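Local structure of amine Dehydrogenase (Pseudomonas putida, 1JMX) at residues E320-L325 with R333-A338. The protein carries two covalently bound heme c groups and probably transfers electrons as the alpha subunit of a quinohemoprotein amine dehydrogenase. Numbering follows the deposited sequence.
Sequences EVTEVL and RLKARA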
loop_
_atom_site.group_PDB
_atom_site.type_symbol
_atom_site.label_atom_id
_atom_site.label_comp_id
_atom_site.label_asym_id
_atom_site.label_seq_id
_atom_site.Cartn_x
_atom_site.Cartn_y
_atom_site.Cartn_z
ATOM N N GLU A 320 -43.158 -22.227 17.910
ATOM C CA GLU A 320 -44.134 -23.108 17.275
ATOM C C GLU A 320 -44.030 -23.193 15.752
ATOM O O GLU A 320 -44.039 -22.168 15.068
ATOM C CB GLU A 320 -45.546 -22.641 17.646
ATOM C CG GLU A 320 -46.662 -23.483 17.036
ATOM C CD GLU A 320 -48.057 -22.938 17.331
ATOM O OE1 GLU A 320 -48.187 -21.714 17.577
ATOM O OE2 GLU A 320 -49.025 -23.739 17.301
ATOM N N VAL A 321 -43.948 -24.415 15.227
ATOM C CA VAL A 321 -43.885 -24.622 13.778
ATOM C C VAL A 321 -45.334 -24.698 13.302
ATOM O O VAL A 321 -45.993 -25.727 13.458
ATOM C CB VAL A 321 -43.152 -25.932 13.428
ATOM C CG1 VAL A 321 -43.022 -26.069 11.924
ATOM C CG2 VAL A 321 -41.783 -25.963 14.098
ATOM N N THR A 322 -45.827 -23.607 12.728
ATOM C CA THR A 322 -47.218 -23.534 12.279
ATOM C C THR A 322 -47.584 -24.078 10.893
ATOM O O THR A 322 -48.748 -24.411 10.661
ATOM C CB THR A 322 -47.774 -22.086 12.402
ATOM O OG1 THR A 322 -47.271 -21.274 11.334
ATOM C CG2 THR A 322 -47.351 -21.471 13.716
ATOM N N GLU A 323 -46.620 -24.156 9.973
ATOM C CA GLU A 323 -46.899 -24.653 8.617
ATOM C C GLU A 323 -45.607 -24.957 7.855
ATOM O O GLU A 323 -44.891 -24.033 7.464
ATOM C CB GLU A 323 -47.715 -23.608 7.824
ATOM C CG GLU A 323 -49.044 -24.123 7.232
ATOM C CD GLU A 323 -49.019 -24.350 5.705
ATOM O OE1 GLU A 323 -48.572 -25.432 5.243
ATOM O OE2 GLU A 323 -49.498 -23.457 4.964
ATOM N N VAL A 324 -45.308 -26.240 7.651
ATOM C CA VAL A 324 -44.106 -26.640 6.910
ATOM C C VAL A 324 -44.374 -26.433 5.413
ATOM O O VAL A 324 -44.881 -27.330 4.719
ATOM C CB VAL A 324 -43.722 -28.122 7.177
ATOM C CG1 VAL A 324 -42.492 -28.511 6.352
ATOM C CG2 VAL A 324 -43.451 -28.341 8.664
ATOM N N LEU A 325 -44.010 -25.243 4.934
ATOM C CA LEU A 325 -44.214 -24.835 3.547
ATOM C C LEU A 325 -43.513 -25.700 2.517
ATOM O O LEU A 325 -43.877 -25.681 1.336
ATOM C CB LEU A 325 -43.758 -23.387 3.362
ATOM C CG LEU A 325 -44.208 -22.405 4.442
ATOM C CD1 LEU A 325 -43.799 -20.992 4.056
ATOM C CD2 LEU A 325 -45.714 -22.485 4.610
ATOM N N ARG A 333 -38.631 -25.448 4.492
ATOM C CA ARG A 333 -39.252 -24.139 4.708
ATOM C C ARG A 333 -40.466 -24.265 5.618
ATOM O O ARG A 333 -41.314 -25.142 5.425
ATOM C CB ARG A 333 -39.679 -23.517 3.389
ATOM C CG ARG A 333 -38.533 -23.036 2.548
ATOM C CD ARG A 333 -39.042 -22.562 1.219
ATOM N NE ARG A 333 -40.213 -21.706 1.399
ATOM C CZ ARG A 333 -41.339 -21.814 0.691
ATOM N NH1 ARG A 333 -41.456 -22.749 -0.256
ATOM N NH2 ARG A 333 -42.350 -20.976 0.924
ATOM N N LEU A 334 -40.558 -23.380 6.602
ATOM C CA LEU A 334 -41.668 -23.428 7.533
ATOM C C LEU A 334 -42.077 -22.075 8.066
ATOM O O LEU A 334 -41.360 -21.082 7.934
ATOM C CB LEU A 334 -41.350 -24.385 8.689
ATOM C CG LEU A 334 -40.001 -24.244 9.405
ATOM C CD1 LEU A 334 -40.090 -23.210 10.530
ATOM C CD2 LEU A 334 -39.596 -25.594 9.974
ATOM N N LYS A 335 -43.286 -22.032 8.598
ATOM C CA LYS A 335 -43.802 -20.815 9.189
ATOM C C LYS A 335 -43.683 -21.097 10.672
ATOM O O LYS A 335 -44.014 -22.196 11.123
ATOM C CB LYS A 335 -45.268 -20.612 8.817
ATOM C CG LYS A 335 -45.733 -19.195 9.021
ATOM C CD LYS A 335 -45.212 -18.300 7.909
ATOM C CE LYS A 335 -45.877 -18.642 6.570
ATOM N NZ LYS A 335 -45.435 -17.732 5.461
ATOM N N ALA A 336 -43.148 -20.146 11.421
ATOM C CA ALA A 336 -42.997 -20.350 12.848
ATOM C C ALA A 336 -43.598 -19.187 13.591
ATOM O O ALA A 336 -43.806 -18.109 13.029
ATOM C CB ALA A 336 -41.537 -20.511 13.215
ATOM N N ARG A 337 -43.870 -19.412 14.867
ATOM C CA ARG A 337 -44.453 -18.383 15.709
ATOM C C ARG A 337 -43.905 -18.574 17.100
ATOM O O ARG A 337 -43.927 -19.674 17.621
ATOM C CB ARG A 337 -45.980 -18.522 15.747
ATOM C CG ARG A 337 -46.699 -17.366 16.427
ATOM C CD ARG A 337 -48.198 -17.637 16.539
ATOM N NE ARG A 337 -48.767 -18.108 15.272
ATOM C CZ ARG A 337 -49.478 -19.230 15.141
ATOM N NH1 ARG A 337 -49.720 -20.004 16.197
ATOM N NH2 ARG A 337 -49.938 -19.591 13.949
ATOM N N ALA A 338 -43.369 -17.504 17.675
ATOM C CA ALA A 338 -42.835 -17.550 19.031
ATOM C C ALA A 338 -43.882 -16.901 19.928
ATOM O O ALA A 338 -44.531 -15.927 19.534
ATOM C CB ALA A 338 -41.515 -16.791 19.116
#
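Thr322 and Glu323 together sit opposite the single residue Lys335, a classic beta bulge in the antiparallel hairpin of strands 319-327 and 331-338. Strand 319-327 is the outer strand of its sheet within this chain, in domain III, an E-set family domain away from the hemes. Lys335 O takes the Thr322 N-H at 2.8 Å; the bonds from Glu323 N and Thr322 OG1 are weak. Thr322 OG1 sits between its backbone N and carbonyl carbon (chi1 77°), which brings it to 3.3 Å from Lys335 CB. Its methyl, CG2, then lies over one face of the Arg337 guanidinium, 3.2 Å from NH2. A glycine in place of Thr322 would probably cost the guanidinium this methyl packing and Lys335 O its weak OG1 bond. Toward the hairpin turn, Leu325 CB lies over one face of the Arg333 guanidinium, near its rim; Arg333 NH1 forms a salt bridge with Glu326. Leu325 CD1 reaches Lys335 NZ at 3.9 Å. On the face away from Glu320 and Arg337, Val321 CG1 meets Leu334 CD2, and Leu315 packs against both residues. With CG anti to the backbone N (chi1 180°), Glu320 extends beside Arg337. Their carboxylate and guanidinium planes are nearly perpendicular, and a salt bridge joins Glu320 OE1 to Arg337 NH1 at 2.7 Å.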